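Local coordinates for protein epidermin decarboxylase (PDB 1G63) that catalyses the FMN-dependent oxidative decarboxylation of the C-terminal cysteine of the epidermin precursor, forming a carbon-carbon double bond, as a homododecameric enzyme, at residues 20-25 / 30-35; 39-44 / 58-63; 88-93 / 98-103; 131-134 / 139-142. All blocks are in the same frame, centred on the assembly; numbering follows the deposited sequence.

Contact 1: residues 20-25 / 30-35; sequences HYIVEL and DEVNIL
The fork of I22 is set by a first torsion of -61°, which puts CG1 opposite the residue's own carbonyl carbon, and a nearly straight second torsion of 174°, which extends CD1 to I34. Its two arms therefore reach separate residues of the strand. CG2 lies 4.2 Å from V32 CG1, while CD1 meets the CD1 of I34 at 4.1 Å, so that V32 and I34, two positions apart and both leaving the backbone toward the helix, are engaged by a single side chain. V32 holds CG1 in the cleft between its backbone N and carbonyl carbon (chi1 46°), and this methyl also approaches the backbone of the helix, 4.1 Å from I22 O. In both pairs the side chains cross at about a right angle and meet through methyl groups alone, the geometric evidence for an apolar joint between them. Its place in the fold is the first beta-alpha-beta unit along the chain of the Rossmann-like fold, made of strand 5-9, helix 18-25 and strand 32-36; the closest CA atoms, those of I22 and V32, are 6.8 Å apart. L25, on the next turn of the helix, points toward the strand and packs on I7 and on I165, V168 and L169 of helix 165-172. V32 and I34 both rest against I7 of the adjacent strand 5-9. Between them N33 points away from the helix, and its OD1 is hydrogen-bonded to H74 NE2.

Contact 2: residues 39-44 / 58-63; sequences SSKNFI and DEIKDP. With FMN (flavin mononucleotide), chain N.
K41 and D58, the residues whose backbones come nearest, keep their CA atoms 10.8 Å apart, so the 3-10 turn 39-42 and the loop 58-63 are joined through side chains and water. K41 spans the gap with a chain extended beyond CG. Its ammonium NZ makes a long salt bridge to D58 OD2 at 3.8 Å and meets the end of I60 tip to tip, with NZ 3.5 Å from I60 CD1. One water bridges the remainder: it accepts from K41 NZ (3.2 Å) and from E59 N, and donates to E59 OE2. The other carboxylate oxygen, E59 OE1, is hydrogen-bonded to L98 N, which anchors that side chain at both oxygens. D58 OD2 also closes an Asx turn by accepting from I60 N at 3.0 Å, a donor lying 48° out of the carboxylate plane, so the acid facing K41 is itself tied to its loop. On the flank of the 39-44 turn, F43 presents a ring edge to the dimethylbenzene end of the flavin, CZ lying 3.5 Å from C8 of FMN (chain N). L64 of the third subunit packs on F43, and P63 of that subunit on N42: an FMN pocket built at a subunit interface.

Contact 3: residues 88-93 / 98-103; sequences NKIANG and LLTTVC. With FMN (flavin mononucleotide), chain M.
T101 OG1 is gripped by several polar groups: it accepts a hydrogen bond from O3' of FMN (chain M) at 3.0 Å, is bonded to N97 O, and is weakly bonded to C95 O. T101 points away from helix 84-91, so the cofactor and the helix contact occupy different sides of the segment 98-103. On the side facing helix 84-91, the start of the K89 side chain passes T100 OG1, with CB 4.0 Å and CD 4.2 Å from this oxygen, which is itself hydrogen-bonded to I94 O in the connecting loop. The lysine runs roughly perpendicular to the threonine and carries its charge onward. With an extended chain beyond CG, NZ reaches D96 OD1 in a salt bridge, which ties the buried lysine to a residue of the FMN pocket. One helical step on, I90 supplies the apolar half of the joint. Its CG1 sits beside the backbone N (chi1 -62°), and an extended second torsion then delivers CD1 to C103, 3.7 Å from CB and 3.8 Å from SG. Helices 84-91 and 98-105 thus meet mainly through K89 with T100 and I90 with C103, and the CA atoms of I90 and T100 are 6.6 Å apart. The first helix ends in a Schellman motif, G93 N bonding to I90 O at 3.0 Å and I94 N to K89 O, with G93 in the positive-phi position (72°); the chain then turns back into the second helix. T101 places helix 98-105 in an FMN site completed by A11 and T86 of the fourth subunit.

Contact 4: residues 131-134 / 139-142; sequences DLLK and KVYS
V140 meets two consecutive helix residues, L133 and K134. From L133 the CB atom itself does the touching, 4.0 Å from V140 CG2. K134 offers the aliphatic run of its chain instead: CG lies 4.0 Å from the same CG2, and CE is 3.7 Å from V140 CB. The lysine lies athwart the branched valine and does not run along it. This course follows from a first torsion of -72°, which swings CG to the side of the lysine's backbone N, and from the extended chain beyond. CE ends 3.4 Å from V140 O, while the charged NZ stays farther off, at 4.0 Å from that oxygen and 4.3 Å from S142 OG. Contact is thus made by methylene groups; K134 is an exposed residue, and its NZ lies beyond the packed methylenes. V140 meets both partners because its side chain leaves the strand toward the helix, whereas those of K139 and Y141 on either side of it in sequence set off away from it. Beyond this shell, K139 and Y141 are hydrogen-bonded through their backbones to I112, which docks the short strand on strand 110-114, and V140 also touches P114. The Y141 ring makes an edge-to-face contact with F171 of helix 165-172. F125 of the fourth subunit packs on L133. Among the neighbouring elements, L133 and K134 join helix 124-134 to strand 139-140, the outermost of the parallel sheet within this chain, and L133 also joins it to I112 of strand 110-114 and to I87, I90 and A91 of helix 84-91.

How the contacts relate
Contacts 1 and 4 both reach the parallel sheet, on opposite sides of the chain's centre, their centres about 23 Å apart and their nearest atoms about 9 Å. Contact 3 touches each of the others: L35 CD2 of contact 1 lies 3.5 Å from L99 CB, contact 2 is joined to it by E59 and L98, and A91 CA is 3.6 Å from L133 CD2 of contact 4. Contacts 2 and 3 hold FMN-pocket residues. L98, T101 and V102 of contact 3 pack on the active-site H67, while the E59 side chain of contact 2 is about 9 Å from that of H67. The side chains of I34 and L133, in contacts 1 and 4, are each about 12 Å from a bound FMN.

Contact 1: residues 20-25 / 30-35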
# COMPACT_ATOMS: atom_id res chain seq x y z
N HIS B 20 15.60 31.92 -4.18
CA HIS B 20 16.32 33.19 -4.19
C HIS B 20 15.58 34.25 -4.98
O HIS B 20 15.52 35.41 -4.58
CB HIS B 20 17.72 33.01 -4.78
CG HIS B 20 18.63 32.17 -3.95
ND1 HIS B 20 18.84 32.41 -2.61
CD2 HIS B 20 19.39 31.10 -4.27
CE1 HIS B 20 19.70 31.52 -2.14
NE2 HIS B 20 20.05 30.72 -3.13
N TYR B 21 15.01 33.86 -6.12
CA TYR B 21 14.28 34.80 -6.94
C TYR B 21 13.02 35.28 -6.23
O TYR B 21 12.67 36.46 -6.30
CB TYR B 21 13.88 34.17 -8.28
CG TYR B 21 15.02 33.97 -9.25
CD1 TYR B 21 15.85 32.86 -9.17
CD2 TYR B 21 15.28 34.92 -10.23
CE1 TYR B 21 16.92 32.69 -10.05
CE2 TYR B 21 16.34 34.76 -11.13
CZ TYR B 21 17.15 33.65 -11.03
OH TYR B 21 18.20 33.48 -11.91
N ILE B 22 12.36 34.36 -5.54
CA ILE B 22 11.12 34.68 -4.84
C ILE B 22 11.27 35.82 -3.84
O ILE B 22 10.60 36.85 -3.95
CB ILE B 22 10.57 33.44 -4.11
CG1 ILE B 22 10.27 32.35 -5.13
CG2 ILE B 22 9.33 33.81 -3.32
CD1 ILE B 22 9.85 31.02 -4.52
N VAL B 23 12.15 35.63 -2.86
CA VAL B 23 12.36 36.64 -1.84
C VAL B 23 12.75 37.99 -2.46
O VAL B 23 12.34 39.05 -1.99
CB VAL B 23 13.44 36.19 -0.83
CG1 VAL B 23 14.70 35.76 -1.58
CG2 VAL B 23 13.74 37.32 0.15
N GLU B 24 13.54 37.93 -3.53
CA GLU B 24 13.99 39.13 -4.22
C GLU B 24 12.82 39.84 -4.91
O GLU B 24 12.63 41.05 -4.76
CB GLU B 24 15.05 38.76 -5.26
CG GLU B 24 15.87 39.94 -5.74
CD GLU B 24 16.97 40.31 -4.77
OE1 GLU B 24 17.59 41.38 -4.96
OE2 GLU B 24 17.22 39.54 -3.82
N LEU B 25 12.03 39.08 -5.65
CA LEU B 25 10.88 39.61 -6.38
C LEU B 25 9.74 40.07 -5.46
O LEU B 25 8.92 40.90 -5.85
CB LEU B 25 10.34 38.57 -7.36
CG LEU B 25 11.27 38.20 -8.52
CD1 LEU B 25 10.71 37.01 -9.28
CD2 LEU B 25 11.43 39.39 -9.43
N ASP B 30 3.33 43.06 -5.62
CA ASP B 30 2.36 42.88 -4.54
C ASP B 30 2.38 41.47 -3.99
O ASP B 30 2.37 41.25 -2.78
CB ASP B 30 0.95 43.21 -5.04
CG ASP B 30 0.82 44.66 -5.47
OD1 ASP B 30 -0.15 44.97 -6.20
OD2 ASP B 30 1.66 45.49 -5.07
N GLU B 31 2.39 40.51 -4.90
CA GLU B 31 2.43 39.10 -4.56
C GLU B 31 3.30 38.38 -5.57
O GLU B 31 3.43 38.81 -6.72
CB GLU B 31 1.02 38.50 -4.60
CG GLU B 31 0.26 38.54 -3.29
CD GLU B 31 -1.09 37.85 -3.38
OE1 GLU B 31 -1.19 36.79 -4.03
OE2 GLU B 31 -2.07 38.36 -2.78
N VAL B 32 3.91 37.29 -5.13
CA VAL B 32 4.71 36.45 -6.01
C VAL B 32 4.34 35.03 -5.62
O VAL B 32 4.69 34.54 -4.55
CB VAL B 32 6.22 36.71 -5.83
CG1 VAL B 32 6.55 36.75 -4.37
CG2 VAL B 32 7.02 35.62 -6.53
N ASN B 33 3.57 34.40 -6.50
CA ASN B 33 3.10 33.04 -6.29
C ASN B 33 3.86 32.08 -7.20
O ASN B 33 4.54 32.51 -8.13
CB ASN B 33 1.60 32.98 -6.56
CG ASN B 33 0.82 33.99 -5.71
OD1 ASN B 33 -0.04 34.70 -6.22
ND2 ASN B 33 1.12 34.04 -4.43
N ILE B 34 3.74 30.78 -6.94
CA ILE B 34 4.47 29.83 -7.75
C ILE B 34 3.70 28.56 -8.13
O ILE B 34 2.80 28.12 -7.40
CB ILE B 34 5.80 29.49 -7.04
CG1 ILE B 34 6.73 28.74 -8.00
CG2 ILE B 34 5.51 28.71 -5.78
CD1 ILE B 34 8.19 28.83 -7.60
N LEU B 35 4.04 28.01 -9.28
CA LEU B 35 3.40 26.81 -9.81
C LEU B 35 4.52 25.97 -10.45
O LEU B 35 5.30 26.48 -11.24
CB LEU B 35 2.37 27.23 -10.87
CG LEU B 35 1.33 26.24 -11.40
CD1 LEU B 35 0.48 26.92 -12.46
CD2 LEU B 35 2.02 25.02 -11.99

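Contact 2: residues 39-44 / 58-63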
# COMPACT_ATOMS: atom_id res chain seq x y z
N SER B 39 7.56 17.27 -13.24
CA SER B 39 8.95 16.82 -13.19
C SER B 39 9.87 17.62 -12.28
O SER B 39 10.85 17.08 -11.76
CB SER B 39 9.55 16.82 -14.60
OG SER B 39 8.90 15.87 -15.41
N SER B 40 9.57 18.89 -12.07
CA SER B 40 10.43 19.70 -11.23
C SER B 40 10.38 19.23 -9.77
O SER B 40 11.26 19.53 -8.97
CB SER B 40 10.06 21.19 -11.35
OG SER B 40 8.70 21.41 -11.06
N LYS B 41 9.36 18.45 -9.44
CA LYS B 41 9.21 17.94 -8.08
C LYS B 41 10.24 16.86 -7.74
O LYS B 41 10.35 16.44 -6.59
CB LYS B 41 7.78 17.42 -7.88
CG LYS B 41 6.75 18.52 -8.13
CD LYS B 41 5.31 18.02 -8.16
CE LYS B 41 4.35 19.17 -8.50
NZ LYS B 41 2.93 18.72 -8.65
N ASN B 42 11.02 16.45 -8.74
CA ASN B 42 12.07 15.46 -8.53
C ASN B 42 13.37 16.18 -8.16
O ASN B 42 14.37 15.53 -7.88
CB ASN B 42 12.34 14.66 -9.80
CG ASN B 42 11.20 13.77 -10.18
OD1 ASN B 42 11.13 13.29 -11.31
ND2 ASN B 42 10.29 13.51 -9.24
N PHE B 43 13.35 17.50 -8.19
CA PHE B 43 14.55 18.27 -7.87
C PHE B 43 14.48 18.95 -6.52
O PHE B 43 15.51 19.19 -5.88
CB PHE B 43 14.79 19.35 -8.93
CG PHE B 43 15.11 18.82 -10.29
CD1 PHE B 43 14.17 18.08 -11.00
CD2 PHE B 43 16.34 19.07 -10.87
CE1 PHE B 43 14.44 17.61 -12.27
CE2 PHE B 43 16.63 18.61 -12.14
CZ PHE B 43 15.67 17.88 -12.85
N ILE B 44 13.28 19.28 -6.08
CA ILE B 44 13.14 19.95 -4.81
C ILE B 44 11.84 19.58 -4.12
O ILE B 44 10.96 18.96 -4.71
CB ILE B 44 13.14 21.49 -4.98
CG1 ILE B 44 12.02 21.90 -5.93
CG2 ILE B 44 14.49 21.96 -5.50
CD1 ILE B 44 11.82 23.39 -6.04
N ASP B 58 -0.78 23.82 -6.29
CA ASP B 58 -0.43 22.40 -6.37
C ASP B 58 -1.56 21.60 -7.01
O ASP B 58 -2.60 21.40 -6.39
CB ASP B 58 -0.13 21.89 -4.96
CG ASP B 58 0.37 20.45 -4.94
OD1 ASP B 58 0.70 19.98 -3.83
OD2 ASP B 58 0.43 19.80 -6.00
N GLU B 59 -1.35 21.14 -8.24
CA GLU B 59 -2.38 20.37 -8.95
C GLU B 59 -2.60 18.95 -8.40
O GLU B 59 -3.59 18.30 -8.74
CB GLU B 59 -2.04 20.31 -10.44
CG GLU B 59 -0.79 19.53 -10.77
CD GLU B 59 -0.37 19.68 -12.21
OE1 GLU B 59 -1.14 19.31 -13.12
OE2 GLU B 59 0.75 20.18 -12.45
N ILE B 60 -1.68 18.46 -7.57
CA ILE B 60 -1.85 17.13 -6.99
C ILE B 60 -2.76 17.26 -5.79
O ILE B 60 -3.68 16.46 -5.60
CB ILE B 60 -0.51 16.53 -6.54
CG1 ILE B 60 0.34 16.19 -7.76
CG2 ILE B 60 -0.76 15.28 -5.72
CD1 ILE B 60 1.73 15.71 -7.41
N LYS B 61 -2.52 18.29 -4.98
CA LYS B 61 -3.33 18.54 -3.80
C LYS B 61 -4.74 18.91 -4.24
O LYS B 61 -5.72 18.57 -3.59
CB LYS B 61 -2.71 19.67 -2.98
CG LYS B 61 -3.53 20.08 -1.76
CD LYS B 61 -2.88 21.26 -1.04
CE LYS B 61 -3.70 21.72 0.15
NZ LYS B 61 -3.03 22.84 0.88
N ASP B 62 -4.82 19.63 -5.35
CA ASP B 62 -6.11 20.05 -5.89
C ASP B 62 -6.14 19.91 -7.42
O ASP B 62 -5.74 20.82 -8.14
CB ASP B 62 -6.41 21.49 -5.50
CG ASP B 62 -7.78 21.95 -5.98
OD1 ASP B 62 -8.18 23.10 -5.66
OD2 ASP B 62 -8.47 21.15 -6.66
N PRO B 63 -6.61 18.76 -7.92
CA PRO B 63 -6.70 18.45 -9.35
C PRO B 63 -7.67 19.32 -10.16
O PRO B 63 -7.63 19.32 -11.39
CB PRO B 63 -7.12 16.98 -9.37
CG PRO B 63 -6.61 16.46 -8.08
CD PRO B 63 -6.95 17.57 -7.13
N1 FMN N . 16.11 20.46 -19.15
C2 FMN N . 16.24 21.78 -19.48
O2 FMN N . 15.63 22.32 -20.35
N3 FMN N . 17.18 22.58 -18.74
C4 FMN N . 17.96 22.14 -17.73
O4 FMN N . 18.77 22.90 -17.18
C4A FMN N . 17.84 20.71 -17.40
N5 FMN N . 18.53 20.18 -16.40
C5A FMN N . 18.27 18.90 -16.00
C6 FMN N . 18.94 18.35 -14.83
C7 FMN N . 18.83 17.04 -14.45
C7M FMN N . 19.55 16.50 -13.21
C8 FMN N . 17.81 16.20 -15.10
C8M FMN N . 17.54 14.78 -14.64
C9 FMN N . 17.18 16.70 -16.24
C9A FMN N . 17.36 18.01 -16.71
N10 FMN N . 16.72 18.58 -17.86
C10 FMN N . 16.84 19.93 -18.17
C1' FMN N . 15.77 17.77 -18.63
C2' FMN N . 14.33 18.04 -18.13
O2' FMN N . 14.12 17.80 -16.73
C3' FMN N . 13.33 17.20 -18.92
O3' FMN N . 13.38 17.60 -20.33
C4' FMN N . 11.88 17.28 -18.44
O4' FMN N . 11.06 16.31 -19.13
C5' FMN N . 11.25 18.66 -18.56
O5' FMN N . 9.93 18.66 -17.98
P FMN N . 9.13 19.99 -17.64
O1P FMN N . 9.02 20.77 -18.91
O2P FMN N . 9.85 20.69 -16.56
O3P FMN N . 7.73 19.47 -17.15
O HOH W 1 1.39 21.30 -9.63

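Contact 3: residues 88-93 / 98-103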
# COMPACT_ATOMS: atom_id res chain seq x y z
N ASN B 88 8.97 24.32 -25.91
CA ASN B 88 8.45 23.68 -27.11
C ASN B 88 6.97 23.29 -27.00
O ASN B 88 6.24 23.30 -27.99
CB ASN B 88 9.32 22.47 -27.46
CG ASN B 88 10.73 22.88 -27.86
OD1 ASN B 88 11.68 22.10 -27.75
ND2 ASN B 88 10.88 24.11 -28.33
N LYS B 89 6.52 22.94 -25.80
CA LYS B 89 5.11 22.61 -25.61
C LYS B 89 4.27 23.88 -25.77
O LYS B 89 3.25 23.88 -26.46
CB LYS B 89 4.87 22.04 -24.21
CG LYS B 89 5.23 20.58 -24.03
CD LYS B 89 4.88 20.14 -22.62
CE LYS B 89 4.91 18.64 -22.45
NZ LYS B 89 4.51 18.28 -21.07
N ILE B 90 4.69 24.96 -25.12
CA ILE B 90 3.95 26.21 -25.22
C ILE B 90 3.85 26.67 -26.67
O ILE B 90 2.79 27.07 -27.12
CB ILE B 90 4.63 27.31 -24.38
CG1 ILE B 90 4.63 26.90 -22.91
CG2 ILE B 90 3.91 28.64 -24.59
CD1 ILE B 90 5.36 27.86 -22.00
N ALA B 91 4.97 26.59 -27.39
CA ALA B 91 5.01 26.99 -28.79
C ALA B 91 4.00 26.20 -29.64
O ALA B 91 3.48 26.72 -30.62
CB ALA B 91 6.42 26.80 -29.34
N ASN B 92 3.76 24.94 -29.27
CA ASN B 92 2.83 24.10 -30.01
C ASN B 92 1.44 24.01 -29.37
O ASN B 92 0.60 23.24 -29.81
CB ASN B 92 3.38 22.68 -30.19
CG ASN B 92 4.55 22.63 -31.15
OD1 ASN B 92 5.71 22.63 -30.73
ND2 ASN B 92 4.26 22.58 -32.45
N GLY B 93 1.19 24.82 -28.35
CA GLY B 93 -0.11 24.82 -27.71
C GLY B 93 -0.41 23.59 -26.87
O GLY B 93 -1.55 23.34 -26.47
N LEU B 98 -0.97 21.47 -15.41
CA LEU B 98 -1.46 22.79 -14.99
C LEU B 98 -0.59 23.96 -15.44
O LEU B 98 -1.11 24.93 -16.00
CB LEU B 98 -1.65 22.85 -13.47
CG LEU B 98 -2.22 24.17 -12.92
CD1 LEU B 98 -3.57 24.47 -13.55
CD2 LEU B 98 -2.36 24.10 -11.40
N LEU B 99 0.71 23.87 -15.21
CA LEU B 99 1.63 24.94 -15.58
C LEU B 99 1.49 25.30 -17.05
O LEU B 99 1.31 26.46 -17.44
CB LEU B 99 3.08 24.52 -15.30
CG LEU B 99 4.19 25.52 -15.66
CD1 LEU B 99 5.42 25.25 -14.79
CD2 LEU B 99 4.55 25.41 -17.15
N THR B 100 1.57 24.28 -17.87
CA THR B 100 1.50 24.43 -19.30
C THR B 100 0.09 24.90 -19.76
O THR B 100 -0.04 25.61 -20.76
CB THR B 100 1.97 23.10 -19.91
OG1 THR B 100 2.66 23.35 -21.12
CG2 THR B 100 0.83 22.17 -20.13
N THR B 101 -0.95 24.54 -19.01
CA THR B 101 -2.31 24.99 -19.35
C THR B 101 -2.44 26.48 -18.99
O THR B 101 -3.15 27.24 -19.66
CB THR B 101 -3.39 24.19 -18.57
OG1 THR B 101 -3.40 22.84 -19.03
CG2 THR B 101 -4.76 24.80 -18.77
N VAL B 102 -1.78 26.88 -17.91
CA VAL B 102 -1.79 28.27 -17.48
C VAL B 102 -1.07 29.13 -18.52
O VAL B 102 -1.50 30.25 -18.82
CB VAL B 102 -1.11 28.43 -16.09
CG1 VAL B 102 -0.67 29.88 -15.85
CG2 VAL B 102 -2.09 28.00 -15.00
N CYS B 103 0.03 28.61 -19.06
CA CYS B 103 0.80 29.33 -20.06
C CYS B 103 0.05 29.51 -21.38
O CYS B 103 0.25 30.51 -22.06
CB CYS B 103 2.15 28.64 -20.31
SG CYS B 103 3.30 28.78 -18.92
N1 FMN M . -9.51 22.60 -20.99
C2 FMN M . -10.23 22.80 -22.14
O2 FMN M . -9.77 22.77 -23.24
N3 FMN M . -11.63 23.06 -22.03
C4 FMN M . -12.32 23.15 -20.87
O4 FMN M . -13.53 23.42 -20.90
C4A FMN M . -11.55 22.96 -19.64
N5 FMN M . -12.15 22.98 -18.45
C5A FMN M . -11.44 22.64 -17.34
C6 FMN M . -12.11 22.55 -16.05
C7 FMN M . -11.44 22.35 -14.87
C7M FMN M . -12.19 22.25 -13.52
C8 FMN M . -10.01 21.97 -14.91
C8M FMN M . -9.26 21.60 -13.66
C9 FMN M . -9.35 22.07 -16.14
C9A FMN M . -10.00 22.39 -17.35
N10 FMN M . -9.38 22.49 -18.62
C10 FMN M . -10.11 22.66 -19.79
C1' FMN M . -7.93 22.22 -18.75
C2' FMN M . -7.70 20.74 -19.13
O2' FMN M . -8.27 19.79 -18.21
C3' FMN M . -6.21 20.45 -19.26
O3' FMN M . -5.65 21.28 -20.31
C4' FMN M . -5.83 19.01 -19.53
O4' FMN M . -4.40 18.83 -19.44
C5' FMN M . -6.32 18.47 -20.87
O5' FMN M . -6.02 17.06 -20.99
P FMN M . -6.67 16.12 -22.06
O1P FMN M . -6.38 16.71 -23.38
O2P FMN M . -8.14 15.98 -21.78
O3P FMN M . -5.95 14.73 -21.85

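Contact 4: residues 131-134 / 139-142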
# COMPACT_ATOMS: atom_id res chain seq x y z
N ASP B 131 11.36 31.23 -32.26
CA ASP B 131 11.04 32.26 -33.24
C ASP B 131 9.52 32.38 -33.29
O ASP B 131 8.96 33.48 -33.25
CB ASP B 131 11.57 31.89 -34.62
CG ASP B 131 13.09 31.96 -34.70
OD1 ASP B 131 13.65 31.35 -35.65
OD2 ASP B 131 13.71 32.62 -33.83
N LEU B 132 8.86 31.23 -33.35
CA LEU B 132 7.41 31.21 -33.40
C LEU B 132 6.79 31.97 -32.22
O LEU B 132 5.84 32.74 -32.38
CB LEU B 132 6.91 29.77 -33.43
CG LEU B 132 5.42 29.57 -33.67
CD1 LEU B 132 5.01 30.22 -34.97
CD2 LEU B 132 5.12 28.08 -33.70
N LEU B 133 7.34 31.74 -31.03
CA LEU B 133 6.84 32.40 -29.83
C LEU B 133 7.01 33.91 -29.89
O LEU B 133 6.10 34.67 -29.57
CB LEU B 133 7.56 31.85 -28.60
CG LEU B 133 7.22 30.41 -28.18
CD1 LEU B 133 8.23 29.93 -27.15
CD2 LEU B 133 5.81 30.35 -27.63
N LYS B 134 8.20 34.34 -30.30
CA LYS B 134 8.51 35.76 -30.40
C LYS B 134 7.63 36.47 -31.44
O LYS B 134 7.14 37.57 -31.19
CB LYS B 134 9.99 35.95 -30.75
CG LYS B 134 10.92 35.62 -29.61
CD LYS B 134 12.38 35.81 -30.00
CE LYS B 134 13.28 35.69 -28.79
NZ LYS B 134 14.72 35.85 -29.12
N LYS B 139 7.08 37.08 -24.88
CA LYS B 139 8.42 37.57 -24.57
C LYS B 139 9.37 36.43 -24.18
O LYS B 139 9.15 35.73 -23.19
CB LYS B 139 8.37 38.62 -23.46
CG LYS B 139 7.72 39.93 -23.86
CD LYS B 139 6.20 39.79 -24.00
CE LYS B 139 5.54 41.12 -24.37
NZ LYS B 139 5.98 41.63 -25.71
N VAL B 140 10.42 36.26 -24.97
CA VAL B 140 11.41 35.23 -24.71
C VAL B 140 12.76 35.91 -24.54
O VAL B 140 13.31 36.47 -25.48
CB VAL B 140 11.50 34.23 -25.88
CG1 VAL B 140 12.50 33.13 -25.54
CG2 VAL B 140 10.14 33.64 -26.18
N TYR B 141 13.29 35.86 -23.33
CA TYR B 141 14.57 36.48 -23.02
C TYR B 141 15.78 35.75 -23.63
O TYR B 141 15.78 34.53 -23.75
CB TYR B 141 14.66 36.56 -21.49
CG TYR B 141 15.95 37.07 -20.91
CD1 TYR B 141 17.02 36.21 -20.68
CD2 TYR B 141 16.08 38.40 -20.53
CE1 TYR B 141 18.19 36.66 -20.07
CE2 TYR B 141 17.24 38.87 -19.92
CZ TYR B 141 18.29 38.00 -19.70
OH TYR B 141 19.45 38.46 -19.11
N SER B 142 16.79 36.50 -24.06
CA SER B 142 17.98 35.87 -24.62
C SER B 142 18.85 35.41 -23.46
O SER B 142 19.36 36.24 -22.70
CB SER B 142 18.77 36.85 -25.49
OG SER B 142 18.06 37.15 -26.68